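Side-chain contacts in SusD/RagB family nutrient-binding outer membrane lipoprotein (Bacteroides vulgatus, PDB 4F7A), which probably binds mucin O-glycans at the cell surface as a SusD-like outer membrane lipoprotein with a TPR-like helical fold: residues 336-341 against 352-357; 207-212 against 347-352; 341-346 against 439-444. One frame throughout, in Å; residues are numbered along the deposited sequence. Where two conformers were deposited one is given.

Contact 1. Residues 336-341 against 352-357; sequences ETWFLR and KNESAK
Glu354 OE2 is gripped twice: by Arg341 NE across the contact, at 2.8 Å, and by the side-chain amide of Asn350. The contact lies where helix 334-346 passes through a loop into helix 356-371, in the TPR-like fold of this SusD homolog. Arg341 lies on helix 334-346, and Glu354 sits in the loop just before helix 356-371. The arginine takes the carboxylate side-on. The NE bond is nearly straight, 172° at the hydrogen, and Glu354 OE2 lies in the guanidinium plane. The second arm runs from Arg341 NH2 to the syn lone pair of Glu354 OE1, also 2.8 Å long but more bent. The two flat groups are 25° apart, so guanidinium and carboxylate are nearly coplanar. Glu354 CG stands between its own backbone N and carbonyl carbon (chi1 61°), and the chain then extends straight to the arginine.

The Arg341 guanidinium is also covered on its faces. Trp338 CZ3 lies over its centre, 3.4 Å above the plane, in a cation-pi contact within the same helix. Lys352 brings only methylenes: its CD lies 3.4 Å from Arg341 NH2. The bend at the end of the lysine chain leaves the like charges of Lys352 NZ and Arg341 NH2 4.4 Å apart. Glu235 pairs with Arg341 NH1, which should offset some of this positive charge. A leucine at Arg341 would probably leave the carboxylates of Glu354 and Glu235 without their shared cation and Trp338 without its cation-pi partner. The Trp338 ring meets the same carboxylate at its edge, with CZ3 4.2 Å from Glu354 OE1.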
ATOM      1  N   GLU A 336       2.739  10.651   3.647  1.00 10.30           N
ATOM      2  CA  GLU A 336       3.531   9.429   3.889  1.00 10.66           C
ATOM      3  C   GLU A 336       5.028   9.748   3.882  1.00 10.81           C
ATOM      4  O   GLU A 336       5.783   9.262   4.713  1.00 10.41           O
ATOM      5  CB  GLU A 336       3.218   8.352   2.833  1.00 10.28           C
ATOM      6  CG  GLU A 336       4.139   7.141   2.980  1.00 16.71           C
ATOM      7  CD  GLU A 336       4.074   6.130   1.861  1.00 15.67           C
ATOM      8  OE1 GLU A 336       3.203   6.245   0.969  1.00 19.53           O
ATOM      9  OE2 GLU A 336       4.914   5.200   1.899  1.00 15.83           O
ATOM     10  N   THR A 337       5.459  10.554   2.930  1.00 10.78           N
ATOM     11  CA  THR A 337       6.876  10.881   2.810  1.00 10.12           C
ATOM     12  C   THR A 337       7.391  11.605   4.085  1.00 10.22           C
ATOM     13  O   THR A 337       8.474  11.307   4.591  1.00 12.01           O
ATOM     14  CB  THR A 337       7.161  11.658   1.503  1.00 12.43           C
ATOM     15  OG1 THR A 337       6.696  10.871   0.384  1.00 13.46           O
ATOM     16  CG2 THR A 337       8.666  11.935   1.342  1.00  9.65           C
ATOM     17  N   TRP A 338       6.596  12.516   4.622  1.00 10.70           N
ATOM     18  CA  TRP A 338       6.942  13.169   5.893  1.00 11.00           C
ATOM     19  C   TRP A 338       7.025  12.164   7.065  1.00  9.88           C
ATOM     20  O   TRP A 338       7.900  12.282   7.927  1.00 11.80           O
ATOM     21  CB  TRP A 338       5.962  14.290   6.222  1.00 12.02           C
ATOM     22  CG  TRP A 338       6.205  15.564   5.444  1.00 13.99           C
ATOM     23  CD1 TRP A 338       5.413  16.086   4.488  1.00 13.28           C
ATOM     24  CD2 TRP A 338       7.337  16.438   5.547  1.00 11.22           C
ATOM     25  NE1 TRP A 338       5.967  17.231   3.981  1.00 15.33           N
ATOM     26  CE2 TRP A 338       7.149  17.473   4.621  1.00 15.87           C
ATOM     27  CE3 TRP A 338       8.495  16.440   6.326  1.00 12.91           C
ATOM     28  CZ2 TRP A 338       8.070  18.516   4.462  1.00 15.33           C
ATOM     29  CZ3 TRP A 338       9.391  17.483   6.192  1.00 13.06           C
ATOM     30  CH2 TRP A 338       9.175  18.506   5.275  1.00 16.60           C
ATOM     31  N   PHE A 339       6.116  11.200   7.108  1.00  8.23           N
ATOM     32  CA  PHE A 339       6.145  10.187   8.175  1.00 10.85           C
ATOM     33  C   PHE A 339       7.352   9.246   8.015  1.00 10.57           C
ATOM     34  O   PHE A 339       7.889   8.747   8.995  1.00 11.10           O
ATOM     35  CB  PHE A 339       4.835   9.400   8.223  1.00  9.97           C
ATOM     36  CG  PHE A 339       3.651  10.208   8.681  1.00 11.08           C
ATOM     37  CD1 PHE A 339       3.654  10.814   9.923  1.00 11.49           C
ATOM     38  CD2 PHE A 339       2.549  10.382   7.868  1.00 10.06           C
ATOM     39  CE1 PHE A 339       2.567  11.572  10.351  1.00 11.08           C
ATOM     40  CE2 PHE A 339       1.444  11.114   8.293  1.00 10.74           C
ATOM     41  CZ  PHE A 339       1.457  11.718   9.531  1.00 10.67           C
ATOM     42  N   LEU A 340       7.766   8.992   6.774  1.00  9.97           N
ATOM     43  CA  LEU A 340       8.984   8.224   6.521  1.00  9.01           C
ATOM     44  C   LEU A 340      10.196   8.997   7.031  1.00 11.21           C
ATOM     45  O   LEU A 340      11.098   8.429   7.647  1.00 11.25           O
ATOM     46  CB  LEU A 340       9.134   7.897   5.020  1.00  8.46           C
ATOM     47  CG  LEU A 340       8.173   6.848   4.469  1.00 12.40           C
ATOM     48  CD1 LEU A 340       8.090   6.859   2.909  1.00 12.01           C
ATOM     49  CD2 LEU A 340       8.567   5.455   5.015  1.00 11.19           C
ATOM     50  N   ARG A 341      10.233  10.298   6.768  1.00  9.99           N
ATOM     51  CA  ARG A 341      11.288  11.147   7.299  1.00 12.53           C
ATOM     52  C   ARG A 341      11.258  11.194   8.828  1.00 12.58           C
ATOM     53  O   ARG A 341      12.311  11.193   9.471  1.00 12.97           O
ATOM     54  CB  ARG A 341      11.179  12.554   6.733  1.00 12.65           C
ATOM     55  CG  ARG A 341      11.522  12.618   5.265  1.00 10.92           C
ATOM     56  CD  ARG A 341      11.004  13.869   4.590  1.00 11.66           C
ATOM     57  NE  ARG A 341      11.756  15.072   4.897  1.00 11.51           N
ATOM     58  CZ  ARG A 341      11.726  16.184   4.157  1.00 15.61           C
ATOM     59  NH1 ARG A 341      10.956  16.275   3.084  1.00 13.83           N
ATOM     60  NH2 ARG A 341      12.490  17.222   4.490  1.00 16.26           N
ATOM     61  N   LYS A 352      19.090  14.761   6.938  1.00 19.16           N
ATOM     62  CA  LYS A 352      18.676  16.160   7.051  1.00 21.17           C
ATOM     63  C   LYS A 352      18.636  16.578   8.502  1.00 21.71           C
ATOM     64  O   LYS A 352      18.430  15.752   9.382  1.00 18.26           O
ATOM     65  CB  LYS A 352      17.286  16.348   6.458  1.00 21.88           C
ATOM     66  CG  LYS A 352      17.200  16.053   4.971  1.00 26.94           C
ATOM     67  CD  LYS A 352      15.796  16.301   4.449  1.00 23.27           C
ATOM     68  CE  LYS A 352      15.736  16.271   2.936  1.00 26.09           C
ATOM     69  NZ  LYS A 352      16.347  17.475   2.310  1.00 20.64           N
ATOM     70  N   ASN A 353      18.750  17.873   8.731  1.00 22.96           N
ATOM     71  CA  ASN A 353      18.692  18.437  10.068  1.00 25.47           C
ATOM     72  C   ASN A 353      17.240  18.689  10.479  1.00 24.64           C
ATOM     73  O   ASN A 353      16.778  19.831  10.489  1.00 23.47           O
ATOM     74  CB  ASN A 353      19.489  19.755  10.119  1.00 27.12           C
ATOM     75  CG  ASN A 353      20.959  19.585   9.696  1.00 36.94           C
ATOM     76  OD1 ASN A 353      21.564  18.536   9.922  1.00 43.38           O
ATOM     77  ND2 ASN A 353      21.543  20.644   9.094  1.00 44.24           N
ATOM     78  N   GLU A 354      16.516  17.609  10.775  1.00 21.76           N
ATOM     79  CA  GLU A 354      15.104  17.692  11.119  1.00 20.30           C
ATOM     80  C   GLU A 354      14.745  16.587  12.117  1.00 19.31           C
ATOM     81  O   GLU A 354      15.269  15.477  12.060  1.00 16.07           O
ATOM     82  CB  GLU A 354      14.236  17.608   9.854  1.00 21.38           C
ATOM     83  CG  GLU A 354      14.385  16.294   9.066  1.00 18.78           C
ATOM     84  CD  GLU A 354      13.767  16.344   7.666  1.00 19.70           C
ATOM     85  OE1 GLU A 354      13.526  17.451   7.123  1.00 18.21           O
ATOM     86  OE2 GLU A 354      13.537  15.254   7.102  1.00 17.47           O
ATOM     87  N   SER A 355      13.862  16.913  13.045  1.00 15.13           N
ATOM     88  CA  SER A 355      13.522  16.013  14.118  1.00 14.74           C
ATOM     89  C   SER A 355      12.327  15.166  13.749  1.00 14.01           C
ATOM     90  O   SER A 355      11.542  15.503  12.841  1.00 13.71           O
ATOM     91  CB  SER A 355      13.222  16.779  15.401  1.00 16.38           C
ATOM     92  OG  SER A 355      11.987  17.471  15.320  1.00 15.22           O
ATOM     93  N   ALA A 356      12.196  14.056  14.468  1.00 11.57           N
ATOM     94  CA  ALA A 356      11.030  13.218  14.343  1.00 11.10           C
ATOM     95  C   ALA A 356       9.752  14.034  14.575  1.00 11.22           C
ATOM     96  O   ALA A 356       8.790  13.861  13.824  1.00 11.82           O
ATOM     97  CB  ALA A 356      11.090  12.006  15.278  1.00 11.73           C
ATOM     98  N   LYS A 357       9.732  14.916  15.583  1.00 12.29           N
ATOM     99  CA  LYS A 357       8.500  15.677  15.867  0.50 12.77           C
ATOM    100  C   LYS A 357       8.128  16.583  14.704  1.00 12.30           C
ATOM    101  O   LYS A 357       6.960  16.601  14.287  1.00 13.72           O
ATOM    102  CB  LYS A 357       8.601  16.501  17.154  0.50 13.70           C
ATOM    103  CG  LYS A 357       7.254  17.073  17.611  0.50 11.54           C
ATOM    104  CD  LYS A 357       7.355  17.814  18.932  0.50 19.89           C
ATOM    105  CE  LYS A 357       6.024  18.465  19.329  0.50 16.06           C
ATOM    106  NZ  LYS A 357       5.719  19.646  18.496  0.50 29.53           N
TER

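Contact 2. Residues 207-212 against 347-352; sequences LAMRVS and RGINPK
Ser212 and Arg347 make the polar half of this contact, and they meet over a face. Ser212 OG sits above the centre of the Arg347 guanidinium, 3.1 Å from CZ. This is packing, not a hydrogen bond: Ser212 OG is 3.2 Å from Arg347 NE, but the angle is poor. Ser212 OG instead donates to Met209 O at 2.7 Å, in the carbonyl plane and on a lone pair. Its chi1 of 61° turns OG back toward that last helical turn. Ser212 N reaches the same oxygen, so two donors satisfy Met209 O at the end of helix 193-210. Arg347 finds its partners beyond the two segments. NE forms a salt bridge with Glu343, and NH2 bonds to Asn213.

The apolar half joins Met209, a selenomethionine, to Ile349. Their ends meet tip to tip, with Met209 CE 3.8 Å from Ile349 CD1. Bends at chi2 and chi3 carry the methyl of Met209 across to the loop. Met209 SE also lies 4.4 Å from Arg347 CD. Thr220 and Ala223 of helix 216-228 border this apolar patch.

Within the loop, Asn350 OD1 accepts from Lys352 N at 2.8 Å, an Asx turn. Just before it, Gly348 has positive phi and completes a Schellman motif, a common way of ending an alpha-helix, here helix 334-346.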
ATOM      1  N   LEU A 207      11.102   2.221   0.690  1.00 11.34           N
ATOM      2  CA  LEU A 207      11.734   0.901   0.687  1.00 11.25           C
ATOM      3  C   LEU A 207      12.839   0.800   1.742  1.00 12.74           C
ATOM      4  O   LEU A 207      13.020  -0.248   2.360  1.00 11.86           O
ATOM      5  CB  LEU A 207      12.280   0.584  -0.687  1.00 12.65           C
ATOM      6  CG  LEU A 207      11.227   0.533  -1.792  1.00 16.58           C
ATOM      7  CD1 LEU A 207      11.864   0.151  -3.112  1.00 14.20           C
ATOM      8  CD2 LEU A 207      10.087  -0.403  -1.467  1.00 13.94           C
ATOM      9  N   ALA A 208      13.553   1.907   1.935  1.00 11.15           N
ATOM     10  CA  ALA A 208      14.577   2.034   2.962  1.00 11.49           C
ATOM     11  C   ALA A 208      14.011   1.835   4.358  1.00 11.69           C
ATOM     12  O   ALA A 208      14.581   1.085   5.151  1.00 10.94           O
ATOM     13  CB  ALA A 208      15.276   3.399   2.844  1.00  9.77           C
HETATM   14  N   MSE A 209      12.884   2.478   4.667  1.00 10.88           N
HETATM   15  CA  MSE A 209      12.271   2.275   5.964  1.00 12.21           C
HETATM   16  C   MSE A 209      11.720   0.864   6.097  1.00 11.93           C
HETATM   17  O   MSE A 209      11.839   0.252   7.160  1.00 12.53           O
HETATM   18  CB  MSE A 209      11.216   3.310   6.277  1.00 12.92           C
HETATM   19  CG  MSE A 209      11.757   4.704   6.461  1.00 14.06           C
HETATM   20 SE   MSE A 209      13.186   4.910   7.748  0.75 11.13          SE
HETATM   21  CE  MSE A 209      14.657   4.860   6.531  1.00 14.92           C
ATOM     22  N   ARG A 210      11.188   0.308   5.014  1.00 11.35           N
ATOM     23  CA  ARG A 210      10.719  -1.072   5.047  1.00 12.49           C
ATOM     24  C   ARG A 210      11.804  -2.040   5.551  1.00 12.53           C
ATOM     25  O   ARG A 210      11.513  -2.949   6.312  1.00 12.71           O
ATOM     26  CB  ARG A 210      10.250  -1.561   3.672  1.00 11.60           C
ATOM     27  CG  ARG A 210       9.537  -2.947   3.764  1.00 15.27           C
ATOM     28  CD  ARG A 210       8.034  -2.830   4.023  1.00 16.28           C
ATOM     29  NE  ARG A 210       7.374  -2.447   2.789  1.00 13.85           N
ATOM     30  CZ  ARG A 210       6.663  -1.339   2.586  1.00 12.79           C
ATOM     31  NH1 ARG A 210       6.454  -0.460   3.554  1.00 12.83           N
ATOM     32  NH2 ARG A 210       6.151  -1.106   1.383  1.00 15.93           N
ATOM     33  N   VAL A 211      13.046  -1.858   5.099  1.00 12.91           N
ATOM     34  CA  VAL A 211      14.110  -2.804   5.440  1.00 11.09           C
ATOM     35  C   VAL A 211      14.855  -2.408   6.726  1.00 12.62           C
ATOM     36  O   VAL A 211      15.822  -3.065   7.077  1.00 14.45           O
ATOM     37  CB  VAL A 211      15.140  -3.006   4.292  1.00 12.06           C
ATOM     38  CG1 VAL A 211      14.421  -3.382   2.995  1.00 12.55           C
ATOM     39  CG2 VAL A 211      16.009  -1.780   4.097  1.00 13.60           C
ATOM     40  N   SER A 212      14.402  -1.360   7.424  1.00 12.85           N
ATOM     41  CA  SER A 212      15.160  -0.802   8.568  1.00 12.31           C
ATOM     42  C   SER A 212      15.313  -1.733   9.771  1.00 13.56           C
ATOM     43  O   SER A 212      16.313  -1.628  10.484  1.00 14.38           O
ATOM     44  CB  SER A 212      14.595   0.551   9.016  1.00 11.33           C
ATOM     45  OG  SER A 212      13.252   0.425   9.446  1.00 13.63           O
ATOM     46  N   ARG A 347      15.102   6.908  14.014  1.00 13.04           N
ATOM     47  CA  ARG A 347      16.140   5.857  13.938  1.00 14.82           C
ATOM     48  C   ARG A 347      17.564   6.397  13.805  1.00 15.57           C
ATOM     49  O   ARG A 347      18.532   5.614  13.777  1.00 16.53           O
ATOM     50  CB  ARG A 347      15.835   4.934  12.744  1.00 13.23           C
ATOM     51  CG  ARG A 347      14.619   4.072  12.946  1.00 12.29           C
ATOM     52  CD  ARG A 347      14.297   3.258  11.712  1.00 13.21           C
ATOM     53  NE  ARG A 347      13.111   2.448  11.933  1.00 11.51           N
ATOM     54  CZ  ARG A 347      13.106   1.225  12.477  1.00 13.86           C
ATOM     55  NH1 ARG A 347      14.233   0.613  12.829  1.00 15.10           N
ATOM     56  NH2 ARG A 347      11.969   0.597  12.656  1.00 12.80           N
ATOM     57  N   GLY A 348      17.717   7.718  13.729  1.00 14.58           N
ATOM     58  CA  GLY A 348      19.037   8.342  13.579  1.00 14.99           C
ATOM     59  C   GLY A 348      19.654   8.184  12.197  1.00 14.59           C
ATOM     60  O   GLY A 348      20.880   8.234  12.043  1.00 14.35           O
ATOM     61  N   ILE A 349      18.826   7.966  11.174  1.00 13.85           N
ATOM     62  CA  ILE A 349      19.339   7.717   9.846  1.00 14.58           C
ATOM     63  C   ILE A 349      18.768   8.689   8.817  1.00 18.73           C
ATOM     64  O   ILE A 349      18.755   8.401   7.620  1.00 18.25           O
ATOM     65  CB  ILE A 349      19.150   6.218   9.432  1.00 15.42           C
ATOM     66  CG1 ILE A 349      17.674   5.811   9.387  1.00 19.10           C
ATOM     67  CG2 ILE A 349      19.924   5.308  10.399  1.00 16.26           C
ATOM     68  CD1 ILE A 349      17.459   4.291   9.076  1.00 16.77           C
ATOM     69  N   ASN A 350      18.321   9.857   9.287  1.00 16.26           N
ATOM     70  CA  ASN A 350      17.904  10.926   8.398  1.00 14.58           C
ATOM     71  C   ASN A 350      19.088  11.872   8.232  1.00 14.59           C
ATOM     72  O   ASN A 350      19.519  12.469   9.206  1.00 16.95           O
ATOM     73  CB  ASN A 350      16.699  11.670   8.995  1.00 14.63           C
ATOM     74  CG  ASN A 350      16.091  12.659   8.052  1.00 15.69           C
ATOM     75  OD1 ASN A 350      16.749  13.150   7.139  1.00 18.11           O
ATOM     76  ND2 ASN A 350      14.809  12.984   8.276  1.00 12.27           N
ATOM     77  N   PRO A 351      19.597  12.034   7.000  1.00 15.07           N
ATOM     78  CA  PRO A 351      20.748  12.948   6.832  1.00 18.78           C
ATOM     79  C   PRO A 351      20.382  14.422   6.952  1.00 21.41           C
ATOM     80  O   PRO A 351      21.278  15.258   7.028  1.00 23.46           O
ATOM     81  CB  PRO A 351      21.225  12.638   5.414  1.00 20.55           C
ATOM     82  CG  PRO A 351      19.935  12.289   4.674  1.00 18.34           C
ATOM     83  CD  PRO A 351      19.145  11.488   5.713  1.00 16.14           C
ATOM     84  N   LYS A 352      19.090  14.761   6.938  1.00 19.16           N
ATOM     85  CA  LYS A 352      18.676  16.160   7.051  1.00 21.17           C
ATOM     86  C   LYS A 352      18.636  16.578   8.502  1.00 21.71           C
ATOM     87  O   LYS A 352      18.430  15.752   9.382  1.00 18.26           O
ATOM     88  CB  LYS A 352      17.286  16.348   6.458  1.00 21.88           C
ATOM     89  CG  LYS A 352      17.200  16.053   4.971  1.00 26.94           C
ATOM     90  CD  LYS A 352      15.796  16.301   4.449  1.00 23.27           C
ATOM     91  CE  LYS A 352      15.736  16.271   2.936  1.00 26.09           C
ATOM     92  NZ  LYS A 352      16.347  17.475   2.310  1.00 20.64           N
TER

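Contact 3. Residues 341-346 against 439-444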
ATOM      1  N   ARG A 341      10.233  10.298   6.768  1.00  9.99           N
ATOM      2  CA  ARG A 341      11.288  11.147   7.299  1.00 12.53           C
ATOM      3  C   ARG A 341      11.258  11.194   8.828  1.00 12.58           C
ATOM      4  O   ARG A 341      12.311  11.193   9.471  1.00 12.97           O
ATOM      5  CB  ARG A 341      11.179  12.554   6.733  1.00 12.65           C
ATOM      6  CG  ARG A 341      11.522  12.618   5.265  1.00 10.92           C
ATOM      7  CD  ARG A 341      11.004  13.869   4.590  1.00 11.66           C
ATOM      8  NE  ARG A 341      11.756  15.072   4.897  1.00 11.51           N
ATOM      9  CZ  ARG A 341      11.726  16.184   4.157  1.00 15.61           C
ATOM     10  NH1 ARG A 341      10.956  16.275   3.084  1.00 13.83           N
ATOM     11  NH2 ARG A 341      12.490  17.222   4.490  1.00 16.26           N
ATOM     12  N   ALA A 342      10.057  11.198   9.411  1.00 11.68           N
ATOM     13  CA  ALA A 342       9.942  11.169  10.871  1.00 11.58           C
ATOM     14  C   ALA A 342      10.578   9.890  11.437  1.00 13.26           C
ATOM     15  O   ALA A 342      11.299   9.911  12.445  1.00 11.65           O
ATOM     16  CB  ALA A 342       8.468  11.278  11.305  1.00  9.24           C
ATOM     17  N   GLU A 343      10.304   8.762  10.800  1.00 11.81           N
ATOM     18  CA  GLU A 343      10.865   7.528  11.275  1.00 10.09           C
ATOM     19  C   GLU A 343      12.380   7.500  11.080  1.00 11.17           C
ATOM     20  O   GLU A 343      13.117   6.986  11.934  1.00 13.34           O
ATOM     21  CB  GLU A 343      10.228   6.328  10.556  1.00 10.02           C
ATOM     22  CG  GLU A 343      10.859   4.983  11.020  1.00 11.43           C
ATOM     23  CD  GLU A 343      10.167   3.745  10.463  1.00 15.56           C
ATOM     24  OE1 GLU A 343       9.206   3.883   9.675  1.00 14.44           O
ATOM     25  OE2 GLU A 343      10.624   2.619  10.816  1.00 13.60           O
ATOM     26  N   ALA A 344      12.840   7.997   9.940  1.00 10.50           N
ATOM     27  CA  ALA A 344      14.281   8.034   9.668  1.00 10.01           C
ATOM     28  C   ALA A 344      14.980   8.839  10.762  1.00 10.19           C
ATOM     29  O   ALA A 344      16.030   8.432  11.265  1.00 13.14           O
ATOM     30  CB  ALA A 344      14.586   8.599   8.266  1.00 10.96           C
ATOM     31  N   SER A 345      14.384   9.959  11.156  1.00 10.48           N
ATOM     32  CA  SER A 345      14.947  10.784  12.240  1.00 13.26           C
ATOM     33  C   SER A 345      14.922  10.041  13.560  1.00 11.79           C
ATOM     34  O   SER A 345      15.906  10.042  14.295  1.00 12.53           O
ATOM     35  CB  SER A 345      14.207  12.113  12.345  1.00 14.19           C
ATOM     36  OG  SER A 345      14.525  12.916  11.222  1.00 14.72           O
ATOM     37  N   LEU A 346      13.804   9.376  13.846  1.00 11.85           N
ATOM     38  CA  LEU A 346      13.694   8.582  15.068  1.00 12.33           C
ATOM     39  C   LEU A 346      14.769   7.500  15.158  1.00 14.04           C
ATOM     40  O   LEU A 346      15.278   7.193  16.256  1.00 13.02           O
ATOM     41  CB  LEU A 346      12.300   7.955  15.168  1.00 12.75           C
ATOM     42  CG  LEU A 346      11.887   7.433  16.525  1.00 16.09           C
ATOM     43  CD1 LEU A 346      11.900   8.570  17.507  1.00 16.06           C
ATOM     44  CD2 LEU A 346      10.496   6.762  16.434  1.00 12.51           C
ATOM     45  N   TRP A 439      -1.104  -2.226   4.954  1.00 11.24           N
ATOM     46  CA  TRP A 439      -0.945  -3.572   5.439  1.00  8.40           C
ATOM     47  C   TRP A 439       0.533  -3.963   5.554  1.00 11.46           C
ATOM     48  O   TRP A 439       0.913  -4.611   6.501  1.00 12.55           O
ATOM     49  CB  TRP A 439      -1.715  -4.563   4.562  1.00 11.41           C
ATOM     50  CG  TRP A 439      -1.702  -5.991   5.135  1.00 10.02           C
ATOM     51  CD1 TRP A 439      -1.779  -6.334   6.446  1.00 10.79           C
ATOM     52  CD2 TRP A 439      -1.655  -7.230   4.392  1.00  9.93           C
ATOM     53  NE1 TRP A 439      -1.738  -7.715   6.587  1.00 11.20           N
ATOM     54  CE2 TRP A 439      -1.664  -8.282   5.336  1.00 11.88           C
ATOM     55  CE3 TRP A 439      -1.572  -7.546   3.021  1.00 10.18           C
ATOM     56  CZ2 TRP A 439      -1.621  -9.609   4.959  1.00 13.33           C
ATOM     57  CZ3 TRP A 439      -1.514  -8.860   2.649  1.00 13.52           C
ATOM     58  CH2 TRP A 439      -1.541  -9.888   3.617  1.00 12.48           C
ATOM     59  N   ALA A 440       1.354  -3.589   4.573  1.00 10.57           N
ATOM     60  CA  ALA A 440       2.773  -3.893   4.615  1.00 11.48           C
ATOM     61  C   ALA A 440       3.398  -3.280   5.848  1.00 11.47           C
ATOM     62  O   ALA A 440       4.129  -3.944   6.578  1.00 11.07           O
ATOM     63  CB  ALA A 440       3.468  -3.389   3.366  1.00  9.92           C
ATOM     64  N   GLU A 441       3.090  -2.020   6.109  1.00  9.99           N
ATOM     65  CA  GLU A 441       3.665  -1.341   7.278  1.00 11.60           C
ATOM     66  C   GLU A 441       3.144  -1.866   8.605  1.00 11.86           C
ATOM     67  O   GLU A 441       3.872  -1.899   9.617  1.00 10.23           O
ATOM     68  CB  GLU A 441       3.495   0.170   7.147  1.00 12.65           C
ATOM     69  CG  GLU A 441       4.484   0.743   6.168  1.00 13.97           C
ATOM     70  CD  GLU A 441       5.892   0.676   6.702  1.00 18.45           C
ATOM     71  OE1 GLU A 441       6.235   1.595   7.494  1.00 16.56           O
ATOM     72  OE2 GLU A 441       6.646  -0.277   6.342  1.00 14.18           O
ATOM     73  N   GLN A 442       1.901  -2.299   8.630  1.00 10.10           N
ATOM     74  CA  GLN A 442       1.375  -2.928   9.832  1.00 12.13           C
ATOM     75  C   GLN A 442       2.104  -4.237  10.176  1.00 12.31           C
ATOM     76  O   GLN A 442       2.428  -4.506  11.339  1.00 11.24           O
ATOM     77  CB  GLN A 442      -0.118  -3.160   9.677  1.00 11.93           C
ATOM     78  CG  GLN A 442      -0.783  -3.739  10.914  1.00 12.74           C
ATOM     79  CD  GLN A 442      -0.794  -5.254  10.962  1.00 17.19           C
ATOM     80  OE1 GLN A 442      -0.622  -5.927   9.947  1.00 13.87           O
ATOM     81  NE2 GLN A 442      -1.037  -5.795  12.147  1.00 16.55           N
ATOM     82  N   ARG A 443       2.383  -5.029   9.145  1.00 12.61           N
ATOM     83  CA  ARG A 443       3.142  -6.262   9.321  1.00 10.96           C
ATOM     84  C   ARG A 443       4.585  -5.990   9.699  1.00 12.28           C
ATOM     85  O   ARG A 443       5.152  -6.706  10.515  1.00 12.70           O
ATOM     86  CB  ARG A 443       3.065  -7.142   8.071  1.00  8.69           C
ATOM     87  CG  ARG A 443       1.649  -7.693   7.849  1.00 11.78           C
ATOM     88  CD  ARG A 443       1.548  -8.505   6.596  1.00 12.19           C
ATOM     89  NE  ARG A 443       1.480  -7.625   5.424  1.00  9.90           N
ATOM     90  CZ  ARG A 443       2.070  -7.865   4.253  1.00 11.57           C
ATOM     91  NH1 ARG A 443       2.794  -8.970   4.076  1.00 11.85           N
ATOM     92  NH2 ARG A 443       1.941  -6.993   3.264  1.00 13.30           N
ATOM     93  N   ARG A 444       5.159  -4.932   9.127  1.00 10.98           N
ATOM     94  CA  ARG A 444       6.553  -4.615   9.333  1.00 10.25           C
ATOM     95  C   ARG A 444       6.774  -4.087  10.755  1.00 13.44           C
ATOM     96  O   ARG A 444       7.706  -4.505  11.449  1.00 12.32           O
ATOM     97  CB  ARG A 444       6.993  -3.583   8.281  1.00 12.81           C
ATOM     98  CG  ARG A 444       8.501  -3.499   8.030  1.00 17.61           C
ATOM     99  CD  ARG A 444       9.228  -2.354   8.672  1.00 15.24           C
ATOM    100  NE  ARG A 444       8.708  -1.008   8.363  1.00 12.34           N
ATOM    101  CZ  ARG A 444       9.166   0.102   8.952  1.00 12.62           C
ATOM    102  NH1 ARG A 444      10.151   0.047   9.848  1.00 13.28           N
ATOM    103  NH2 ARG A 444       8.631   1.269   8.670  1.00 14.24           N
TER
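Glu343 and Arg444 approach from opposite directions and meet end-on in a two-pronged salt bridge. Arg444 NH1 binds Glu343 OE2 at 2.8 Å, and Arg444 NH2 binds Glu343 OE1 at 2.9 Å. Both carboxylate oxygens use their syn lone pairs. The two planes are only 7° apart, so guanidinium and carboxylate lie almost flat with each other. Glu343 reaches this far because its chain is fully extended, with CG anti to the backbone N (chi1 178°).

Arg444 is bent at chi2 and chi3, which lays a second edge of its guanidinium against Glu441, three residues back on its own helix. That grip is side-on. Arg444 NH2 meets Glu441 OE1 at 2.7 Å, and Arg444 NE meets Glu441 OE2 at 3.0 Å. Arg444 NH2 is therefore shared by both acids. It stands between two oxygens of like charge, Glu343 OE1 and Glu441 OE1, which are 4.3 Å apart. With four N-H bonds to two carboxylates, the guanidinium is probably fixed against rotation.

The acids have further cations in this buried site. Glu343 OE2 pairs with Arg347, while Lys427 and Arg210 pair with Glu441, so the negative charge is likely to be well balanced. The network joins helices 334-346 and 435-445. Leu420 of helix 416-431 and Met209 of helix 193-210 both pack against Glu343.

Contact 3 is buried and lies nearer the middle of the chain than the others. Contact 2 is also buried, while contact 1 is only partly so. Helix 334-346 serves both contacts 1 and 3, and the loop that follows it supplies one side of contact 2. Contacts 1 and 3 rest on paired arginine-glutamate bridges, side-on in the first and end-on in the third. Direct bonds tie the three together: Glu354 O with Ser345 OG, Arg341 O with Asn350 ND2, and Arg210 with Glu441. Charge ties helix 334-346 to the loop in contact 1 and to helix 435-445 in contact 3; between the segments of contact 2 the touch is by packing, though Arg347 bonds beyond them.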